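Local coordinates for uncharacterized protein (Streptomyces malaysiense, PDB 6ZYL) that catalyses the beta-hydroxylation of thioholgamide as a non-heme monooxygenase, a reaction that probably relies on bound iron and 2-oxoglutarate, at residues Q57-A62 / A83-R88; L108-N113 / V132-D137; D248-V253 / G259-E264. One frame throughout, in Å; residues are numbered along the deposited sequence.

Interaction 1: residues Q57-A62 / A83-R88; sequences QTYLRA and ASWADR
A helix-to-helix contact outside the double-stranded beta-helix (jelly-roll) core brings Tyr59 of helix 46-66 against Ala83 and Trp85, at the start of helix 84-90. All three residues are buried, although the two segments cover only 131 Å² between them, and the interaction is carried by side chains without a hydrogen bond across. The two aromatic groups form an offset edge-to-face pair, the edge of Trp85 turned toward the face of Tyr59. Their planes stand 66° apart, and the centroids of the Tyr59 ring and the Trp85 five-membered ring are separated by 5.1 Å. It is the NE1 corner of the indole that leads: Trp85 NE1 lies 3.4 Å from Tyr59 CG and equally close to Tyr59 CB, with Tyr59 CG near the indole plane. Two torsions set this up. Tyr59 holds CG opposite its own backbone N (chi1 152°), while Trp85 CG sits between its backbone N and carbonyl carbon (chi1 69°), and the side chains then cross at about a right angle. Phytanoyl-CoA dioxygenase relatives share a double-stranded beta-helix with helices packed outside it, and here Trp85 reaches from such a helix onto Leu114 of strand 107-117 and makes another edge-to-face pair with Phe232. Ala83 occupies the N-cap position, and its methyl group meets the same side of the Tyr59 ring as the indole, farther along at CD1 and CE1, Ala83 CB lying 3.8 Å from Tyr59 CD1. Replacing Tyr59 by an alanine would probably leave the Trp85 edge without its aromatic partner and the Ala83 methyl without its cover. The phenol end is held as well: Tyr59 OH hydrogen-bonds the carbonyl oxygen of Ala74.

Interaction 2: residues L108-N113 / V132-D137; sequences LVWSTN and VYLGLD
Leu134 is the first residue of 132-137 to meet Trp110, and it does so at the benzo end of the indole. Its CB lies 3.7 Å from Trp110 CH2, and the branch atom Leu134 CD2 is 3.8 Å from Trp110 CZ3. The backbone joins in, Leu134 O coming to 3.7 Å from Trp110 CZ2. Gly135 follows with positive phi (60°), a turn of the chain between the two leucines that both point toward the ring. Leu136 then covers a face: its CD1 stands 4.0 Å from the centroid of the Trp110 six-membered ring and only 7° off the ring normal, a CH-pi contact. The other methyl, Leu136 CD2, reaches along to the pyrrole side, 3.8 Å from Trp110 NE1. Trp110 meets both residues with CG opposite its backbone N (chi1 -175°), its side chain and that of Leu136 approaching from opposite directions. The indole N-H is spent on the carboxylate of Asp248, and Arg286 makes a cation-pi contact with the ring. In the main sheet, Trp110 and Ser111 both bond to Asp235 of strand 229-237, and the helix-like backbone of Trp110 is consistent with a classic beta bulge. Val109 pairs through its backbone with Leu251, so strand 107-117 lies between strands 229-237 and 249-254, with helix 273-295 supplying Arg286 and Arg289 beside the indole.

Interaction 3: residues D248-V253 / G259-E264; sequences DSALLV and GAFLPE
Glu264 OE2 is gripped by two groups: Ser249 OG donates a hydrogen bond to it at 2.8 Å, and Lys78 forms a salt bridge with the same oxygen. The serine arrives on the anti side of the carboxylate, 26° out of its plane. Ser249 OG sits between its backbone N and carbonyl carbon, and the Glu264 chain, extended beyond CG, runs across the backbone of Ala250 to meet it, Glu264 CG lying 3.6 Å from Ala250 O. Beneath this pair the two strands run parallel, Ser249 bridging Leu262 and Ala250 bridging Pro263. Three backbone bonds hold them. Leu262 N donates to Asp248 O at 3.0 Å; the carbonyl of Leu262 in turn accepts from Ala250 N, and that of Ala250 from Glu264 N. One water extends the pairing, accepting from Leu252 N and donating to Glu264 O; another links Asp248 N to Ala260 O in the same manner. Phe261 lies alongside Asp248, the two side chains pointing the same way, with Asp248 OD2 3.5 Å from Phe261 CE1 at the ring edge, while Phe261 CB makes an apolar contact, packing 4.0 Å from Ala250 CB. Both acids have basic mates, Asp248 in salt bridges with Arg286 and Arg289 of helix 273-295 and Glu264 in one with Lys78, which is likely to favour their ionised forms at this edge of the sheet.

In the fold
From the N terminus the contacts follow one another in series, with no nesting or crossing. Interaction 1 closes first, bringing helix 84-90 back against helix 46-66 after 20 intervening residues. Interaction 2 then closes an 18-residue excursion that leaves strand 107-117 and returns as the segment 132-137. Interaction 3 closes the shortest connection, five residues, and adds strand 262-263 as the outermost on its side of the main sheet. Interactions 2 and 3 touch, their centres about 11 Å apart, because strands 107-117 and 249-254 are neighbours in that sheet. Interaction 1 touches neither; its centre lies about 21 Å and 22 Å from theirs, in the helical layer outside.

Interaction 1: residues Q57-A62 / A83-R88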
loop_
_atom_site.group_PDB
_atom_site.type_symbol
_atom_site.label_atom_id
_atom_site.label_comp_id
_atom_site.label_asym_id
_atom_site.label_seq_id
_atom_site.Cartn_x
_atom_site.Cartn_y
_atom_site.Cartn_z
ATOM N N GLN A 57 0.027 -0.314 16.790
ATOM C CA GLN A 57 1.062 -0.748 17.705
ATOM C C GLN A 57 0.556 -1.858 18.644
ATOM O O GLN A 57 1.236 -2.776 18.913
ATOM C CB GLN A 57 1.716 0.423 18.408
ATOM C CG GLN A 57 2.578 1.234 17.482
ATOM C CD GLN A 57 3.199 2.442 18.117
ATOM O OE1 GLN A 57 2.592 3.113 18.892
ATOM N NE2 GLN A 57 4.434 2.701 17.792
ATOM N N THR A 58 -0.667 -1.744 19.077
ATOM C CA THR A 58 -1.290 -2.754 19.871
ATOM C C THR A 58 -1.401 -4.053 19.055
ATOM O O THR A 58 -1.109 -5.082 19.525
ATOM C CB THR A 58 -2.666 -2.306 20.384
ATOM O OG1 THR A 58 -2.506 -1.287 21.343
ATOM C CG2 THR A 58 -3.394 -3.438 21.017
ATOM N N TYR A 59 -1.783 -3.945 17.808
ATOM C CA TYR A 59 -1.895 -5.072 16.932
ATOM C C TYR A 59 -0.543 -5.766 16.697
ATOM O O TYR A 59 -0.472 -6.935 16.740
ATOM C CB TYR A 59 -2.524 -4.614 15.625
ATOM C CG TYR A 59 -2.158 -5.399 14.423
ATOM C CD1 TYR A 59 -2.854 -6.539 14.082
ATOM C CD2 TYR A 59 -1.146 -5.015 13.625
ATOM C CE1 TYR A 59 -2.531 -7.261 12.997
ATOM C CE2 TYR A 59 -0.823 -5.721 12.524
ATOM C CZ TYR A 59 -1.515 -6.851 12.222
ATOM O OH TYR A 59 -1.167 -7.528 11.170
ATOM N N LEU A 60 0.503 -4.996 16.500
ATOM C CA LEU A 60 1.800 -5.533 16.255
ATOM C C LEU A 60 2.299 -6.327 17.458
ATOM O O LEU A 60 2.857 -7.345 17.297
ATOM C CB LEU A 60 2.783 -4.448 15.874
ATOM C CG LEU A 60 2.658 -3.837 14.488
ATOM C CD1 LEU A 60 3.532 -2.637 14.310
ATOM C CD2 LEU A 60 2.875 -4.832 13.384
ATOM N N ARG A 61 2.077 -5.812 18.650
ATOM C CA ARG A 61 2.467 -6.502 19.858
ATOM C C ARG A 61 1.693 -7.811 20.009
ATOM O O ARG A 61 2.247 -8.790 20.319
ATOM C CB ARG A 61 2.261 -5.657 21.122
ATOM C CG ARG A 61 3.205 -4.493 21.288
ATOM C CD ARG A 61 3.096 -3.817 22.634
ATOM N NE ARG A 61 1.862 -3.112 22.837
ATOM C CZ ARG A 61 1.619 -1.873 22.445
ATOM N NH1 ARG A 61 2.526 -1.143 21.853
ATOM N NH2 ARG A 61 0.467 -1.360 22.690
ATOM N N ALA A 62 0.417 -7.785 19.744
ATOM C CA ALA A 62 -0.405 -8.942 19.868
ATOM C C ALA A 62 -0.020 -10.067 18.926
ATOM O O ALA A 62 0.138 -11.156 19.356
ATOM C CB ALA A 62 -1.841 -8.561 19.639
ATOM N N ALA A 83 -7.467 -7.129 11.193
ATOM C CA ALA A 83 -7.303 -6.053 12.162
ATOM C C ALA A 83 -8.349 -4.973 11.924
ATOM O O ALA A 83 -8.465 -4.445 10.813
ATOM C CB ALA A 83 -5.897 -5.453 12.079
ATOM N N SER A 84 -9.092 -4.635 12.979
ATOM C CA SER A 84 -10.174 -3.666 12.842
ATOM C C SER A 84 -9.650 -2.293 12.435
ATOM O O SER A 84 -10.299 -1.579 11.662
ATOM C CB SER A 84 -10.958 -3.572 14.150
ATOM O OG SER A 84 -11.675 -4.769 14.399
ATOM N N TRP A 85 -8.480 -1.901 12.947
ATOM C CA TRP A 85 -7.946 -0.585 12.608
ATOM C C TRP A 85 -7.623 -0.492 11.121
ATOM O O TRP A 85 -7.864 0.543 10.490
ATOM C CB TRP A 85 -6.706 -0.276 13.451
ATOM C CG TRP A 85 -5.507 -1.117 13.133
ATOM C CD1 TRP A 85 -5.123 -2.264 13.761
ATOM C CD2 TRP A 85 -4.529 -0.872 12.114
ATOM N NE1 TRP A 85 -3.972 -2.753 13.195
ATOM C CE2 TRP A 85 -3.586 -1.917 12.180
ATOM C CE3 TRP A 85 -4.361 0.127 11.149
ATOM C CZ2 TRP A 85 -2.493 -1.994 11.322
ATOM C CZ3 TRP A 85 -3.275 0.048 10.295
ATOM C CH2 TRP A 85 -2.354 -1.003 10.389
ATOM N N ALA A 86 -7.082 -1.568 10.542
ATOM C CA ALA A 86 -6.801 -1.573 9.111
ATOM C C ALA A 86 -8.090 -1.654 8.303
ATOM O O ALA A 86 -8.238 -0.968 7.285
ATOM C CB ALA A 86 -5.872 -2.733 8.761
ATOM N N ASP A 87 -9.033 -2.492 8.740
ATOM C CA ASP A 87 -10.330 -2.552 8.075
ATOM C C ASP A 87 -10.982 -1.177 8.027
ATOM O O ASP A 87 -11.578 -0.798 7.012
ATOM C CB ASP A 87 -11.238 -3.550 8.793
ATOM C CG ASP A 87 -12.691 -3.427 8.370
ATOM O OD1 ASP A 87 -13.059 -4.010 7.327
ATOM O OD2 ASP A 87 -13.463 -2.746 9.078
ATOM N N ARG A 88 -10.871 -0.411 9.114
ATOM C CA ARG A 88 -11.523 0.892 9.172
ATOM C C ARG A 88 -10.915 1.864 8.168
ATOM O O ARG A 88 -11.642 2.610 7.502
ATOM C CB ARG A 88 -11.429 1.458 10.590
ATOM C CG ARG A 88 -12.202 2.750 10.808
ATOM C CD ARG A 88 -12.121 3.209 12.266
ATOM N NE ARG A 88 -10.765 3.581 12.663
ATOM C CZ ARG A 88 -10.010 2.887 13.508
ATOM N NH1 ARG A 88 -10.472 1.772 14.062
ATOM N NH2 ARG A 88 -8.789 3.309 13.805
#

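Interaction 2: residues L108-N113 / V132-D137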
loop_
_atom_site.group_PDB
_atom_site.type_symbol
_atom_site.label_atom_id
_atom_site.label_comp_id
_atom_site.label_asym_id
_atom_site.label_seq_id
_atom_site.Cartn_x
_atom_site.Cartn_y
_atom_site.Cartn_z
ATOM N N LEU A 108 -11.794 -2.257 -5.440
ATOM C CA LEU A 108 -11.470 -3.355 -4.546
ATOM C C LEU A 108 -10.140 -3.057 -3.871
ATOM O O LEU A 108 -9.279 -2.381 -4.438
ATOM C CB LEU A 108 -11.378 -4.687 -5.295
ATOM C CG LEU A 108 -12.615 -5.144 -6.066
ATOM C CD1 LEU A 108 -12.440 -4.847 -7.544
ATOM C CD2 LEU A 108 -12.859 -6.625 -5.833
ATOM N N VAL A 109 -9.984 -3.563 -2.652
ATOM C CA VAL A 109 -8.708 -3.518 -1.948
ATOM C C VAL A 109 -7.948 -4.798 -2.273
ATOM O O VAL A 109 -8.408 -5.901 -1.956
ATOM C CB VAL A 109 -8.907 -3.362 -0.433
ATOM C CG1 VAL A 109 -7.567 -3.479 0.286
ATOM C CG2 VAL A 109 -9.577 -2.033 -0.118
ATOM N N TRP A 110 -6.787 -4.654 -2.907
ATOM C CA TRP A 110 -5.997 -5.802 -3.331
ATOM C C TRP A 110 -4.949 -6.209 -2.306
ATOM O O TRP A 110 -4.642 -7.401 -2.191
ATOM C CB TRP A 110 -5.322 -5.492 -4.672
ATOM C CG TRP A 110 -4.569 -6.640 -5.261
ATOM C CD1 TRP A 110 -5.090 -7.703 -5.942
ATOM C CD2 TRP A 110 -3.153 -6.838 -5.232
ATOM N NE1 TRP A 110 -4.084 -8.551 -6.336
ATOM C CE2 TRP A 110 -2.884 -8.043 -5.911
ATOM C CE3 TRP A 110 -2.085 -6.114 -4.693
ATOM C CZ2 TRP A 110 -1.592 -8.541 -6.064
ATOM C CZ3 TRP A 110 -0.804 -6.608 -4.846
ATOM C CH2 TRP A 110 -0.568 -7.812 -5.526
ATOM N N SER A 111 -4.397 -5.257 -1.557
ATOM C CA SER A 111 -3.435 -5.582 -0.513
ATOM C C SER A 111 -3.299 -4.399 0.434
ATOM O O SER A 111 -3.690 -3.274 0.113
ATOM C CB SER A 111 -2.068 -5.943 -1.103
ATOM O OG SER A 111 -1.290 -4.778 -1.322
ATOM N N THR A 112 -2.745 -4.674 1.614
ATOM C CA THR A 112 -2.330 -3.637 2.548
ATOM C C THR A 112 -0.924 -3.951 3.034
ATOM O O THR A 112 -0.529 -5.117 3.137
ATOM C CB THR A 112 -3.281 -3.505 3.751
ATOM O OG1 THR A 112 -3.531 -4.790 4.331
ATOM C CG2 THR A 112 -4.599 -2.866 3.320
ATOM N N ASN A 113 -0.169 -2.894 3.326
ATOM C CA ASN A 113 1.214 -3.014 3.763
ATOM C C ASN A 113 1.476 -2.018 4.879
ATOM O O ASN A 113 1.030 -0.870 4.813
ATOM C CB ASN A 113 2.202 -2.740 2.616
ATOM C CG ASN A 113 2.445 -3.954 1.750
ATOM O OD1 ASN A 113 3.309 -4.779 2.044
ATOM N ND2 ASN A 113 1.690 -4.064 0.667
ATOM N N VAL A 132 6.521 -4.326 -9.865
ATOM C CA VAL A 132 7.424 -5.314 -10.460
ATOM C C VAL A 132 6.970 -6.734 -10.147
ATOM O O VAL A 132 6.910 -7.595 -11.035
ATOM C CB VAL A 132 8.869 -5.071 -9.986
ATOM C CG1 VAL A 132 9.789 -6.159 -10.527
ATOM C CG2 VAL A 132 9.345 -3.692 -10.420
ATOM N N TYR A 133 6.659 -7.013 -8.882
ATOM C CA TYR A 133 6.380 -8.381 -8.459
ATOM C C TYR A 133 4.920 -8.614 -8.096
ATOM O O TYR A 133 4.597 -9.656 -7.513
ATOM C CB TYR A 133 7.271 -8.765 -7.277
ATOM C CG TYR A 133 8.743 -8.762 -7.602
ATOM C CD1 TYR A 133 9.247 -9.565 -8.616
ATOM C CD2 TYR A 133 9.631 -7.952 -6.903
ATOM C CE1 TYR A 133 10.588 -9.564 -8.925
ATOM C CE2 TYR A 133 10.976 -7.945 -7.205
ATOM C CZ TYR A 133 11.445 -8.754 -8.216
ATOM O OH TYR A 133 12.777 -8.761 -8.526
ATOM N N LEU A 134 4.023 -7.690 -8.434
ATOM C CA LEU A 134 2.620 -7.870 -8.081
ATOM C C LEU A 134 1.878 -8.772 -9.058
ATOM O O LEU A 134 0.813 -9.296 -8.710
ATOM C CB LEU A 134 1.921 -6.514 -8.004
ATOM C CG LEU A 134 2.603 -5.484 -7.106
ATOM C CD1 LEU A 134 1.743 -4.232 -6.998
ATOM C CD2 LEU A 134 2.887 -6.059 -5.728
ATOM N N GLY A 135 2.406 -8.967 -10.262
ATOM C CA GLY A 135 1.755 -9.819 -11.237
ATOM C C GLY A 135 0.368 -9.345 -11.614
ATOM O O GLY A 135 -0.584 -10.132 -11.640
ATOM N N LEU A 136 0.240 -8.055 -11.908
ATOM C CA LEU A 136 -1.035 -7.447 -12.254
ATOM C C LEU A 136 -0.987 -6.925 -13.682
ATOM O O LEU A 136 0.055 -6.452 -14.148
ATOM C CB LEU A 136 -1.377 -6.310 -11.286
ATOM C CG LEU A 136 -1.650 -6.732 -9.840
ATOM C CD1 LEU A 136 -1.889 -5.514 -8.961
ATOM C CD2 LEU A 136 -2.831 -7.690 -9.766
ATOM N N ASP A 137 -2.122 -7.022 -14.371
ATOM C CA ASP A 137 -2.281 -6.549 -15.740
ATOM C C ASP A 137 -3.449 -5.575 -15.750
ATOM O O ASP A 137 -4.586 -5.965 -15.466
ATOM C CB ASP A 137 -2.529 -7.720 -16.693
ATOM C CG ASP A 137 -2.687 -7.285 -18.142
ATOM O OD1 ASP A 137 -2.394 -6.115 -18.472
ATOM O OD2 ASP A 137 -3.103 -8.134 -18.958
#

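Interaction 3: residues D248-V253 / G259-E264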
loop_
_atom_site.group_PDB
_atom_site.type_symbol
_atom_site.label_atom_id
_atom_site.label_comp_id
_atom_site.label_asym_id
_atom_site.label_seq_id
_atom_site.Cartn_x
_atom_site.Cartn_y
_atom_site.Cartn_z
ATOM N N ASP A 248 -6.464 -15.365 -7.509
ATOM C CA ASP A 248 -6.246 -14.168 -6.709
ATOM C C ASP A 248 -7.552 -13.769 -6.035
ATOM O O ASP A 248 -8.638 -14.181 -6.448
ATOM C CB ASP A 248 -5.717 -13.006 -7.566
ATOM C CG ASP A 248 -4.823 -12.051 -6.784
ATOM O OD1 ASP A 248 -4.771 -12.151 -5.540
ATOM O OD2 ASP A 248 -4.172 -11.194 -7.419
ATOM N N SER A 249 -7.434 -12.956 -4.985
ATOM C CA SER A 249 -8.595 -12.487 -4.243
ATOM C C SER A 249 -8.394 -11.037 -3.825
ATOM O O SER A 249 -7.273 -10.522 -3.794
ATOM C CB SER A 249 -8.872 -13.366 -3.012
ATOM O OG SER A 249 -7.761 -13.401 -2.135
ATOM N N ALA A 250 -9.507 -10.379 -3.510
ATOM C CA ALA A 250 -9.511 -8.968 -3.153
ATOM C C ALA A 250 -10.819 -8.672 -2.434
ATOM O O ALA A 250 -11.747 -9.485 -2.437
ATOM C CB ALA A 250 -9.342 -8.078 -4.388
ATOM N N LEU A 251 -10.884 -7.495 -1.817
ATOM C CA LEU A 251 -12.032 -7.093 -1.013
ATOM C C LEU A 251 -12.810 -6.005 -1.740
ATOM O O LEU A 251 -12.274 -4.923 -2.008
ATOM C CB LEU A 251 -11.593 -6.600 0.365
ATOM C CG LEU A 251 -12.725 -6.162 1.296
ATOM C CD1 LEU A 251 -13.628 -7.341 1.635
ATOM C CD2 LEU A 251 -12.172 -5.524 2.561
ATOM N N LEU A 252 -14.072 -6.291 -2.045
ATOM C CA LEU A 252 -14.936 -5.311 -2.686
ATOM C C LEU A 252 -15.280 -4.198 -1.705
ATOM O O LEU A 252 -15.750 -4.459 -0.594
ATOM C CB LEU A 252 -16.208 -5.993 -3.182
ATOM C CG LEU A 252 -17.283 -5.144 -3.855
ATOM C CD1 LEU A 252 -16.790 -4.618 -5.182
ATOM C CD2 LEU A 252 -18.549 -5.980 -4.031
ATOM N N VAL A 253 -15.036 -2.955 -2.115
ATOM C CA VAL A 253 -15.335 -1.804 -1.271
ATOM C C VAL A 253 -16.246 -0.789 -1.947
ATOM O O VAL A 253 -16.929 -0.032 -1.236
ATOM C CB VAL A 253 -14.040 -1.118 -0.788
ATOM C CG1 VAL A 253 -13.219 -2.077 0.071
ATOM C CG2 VAL A 253 -13.214 -0.614 -1.965
ATOM N N GLY A 259 -14.785 -8.766 -10.721
ATOM C CA GLY A 259 -13.945 -9.170 -11.837
ATOM C C GLY A 259 -13.453 -10.593 -11.674
ATOM O O GLY A 259 -14.226 -11.517 -11.401
ATOM N N ALA A 260 -12.147 -10.779 -11.836
ATOM C CA ALA A 260 -11.536 -12.097 -11.758
ATOM C C ALA A 260 -11.143 -12.494 -10.341
ATOM O O ALA A 260 -10.579 -13.574 -10.152
ATOM C CB ALA A 260 -10.297 -12.153 -12.661
ATOM N N PHE A 261 -11.435 -11.665 -9.345
ATOM C CA PHE A 261 -10.942 -11.870 -7.990
ATOM C C PHE A 261 -11.996 -12.556 -7.132
ATOM O O PHE A 261 -13.157 -12.136 -7.109
ATOM C CB PHE A 261 -10.539 -10.533 -7.362
ATOM C CG PHE A 261 -9.420 -9.845 -8.082
ATOM C CD1 PHE A 261 -8.103 -10.138 -7.777
ATOM C CD2 PHE A 261 -9.683 -8.921 -9.077
ATOM C CE1 PHE A 261 -7.069 -9.517 -8.443
ATOM C CE2 PHE A 261 -8.653 -8.295 -9.748
ATOM C CZ PHE A 261 -7.343 -8.595 -9.431
ATOM N N LEU A 262 -11.589 -13.612 -6.437
ATOM C CA LEU A 262 -12.461 -14.217 -5.445
ATOM C C LEU A 262 -12.736 -13.203 -4.335
ATOM O O LEU A 262 -11.818 -12.498 -3.899
ATOM C CB LEU A 262 -11.824 -15.481 -4.868
ATOM C CG LEU A 262 -11.639 -16.627 -5.864
ATOM C CD1 LEU A 262 -10.715 -17.695 -5.287
ATOM C CD2 LEU A 262 -12.982 -17.225 -6.255
ATOM N N PRO A 263 -13.981 -13.080 -3.877
ATOM C CA PRO A 263 -14.294 -12.029 -2.900
ATOM C C PRO A 263 -13.828 -12.384 -1.494
ATOM O O PRO A 263 -13.902 -13.536 -1.060
ATOM C CB PRO A 263 -15.824 -11.919 -2.971
ATOM C CG PRO A 263 -16.281 -13.269 -3.439
ATOM C CD PRO A 263 -15.184 -13.808 -4.330
ATOM N N GLU A 264 -13.331 -11.371 -0.790
ATOM C CA GLU A 264 -12.939 -11.482 0.603
ATOM C C GLU A 264 -14.037 -10.880 1.477
ATOM O O GLU A 264 -15.046 -10.368 0.984
ATOM C CB GLU A 264 -11.585 -10.800 0.822
ATOM C CG GLU A 264 -10.425 -11.559 0.178
ATOM C CD GLU A 264 -9.167 -10.721 0.012
ATOM O OE1 GLU A 264 -9.220 -9.498 0.256
ATOM O OE2 GLU A 264 -8.122 -11.292 -0.370
HETATM O O HOH W 1 -8.621 -15.415 -9.447
HETATM O O HOH W 2 -15.156 -8.965 -1.551
#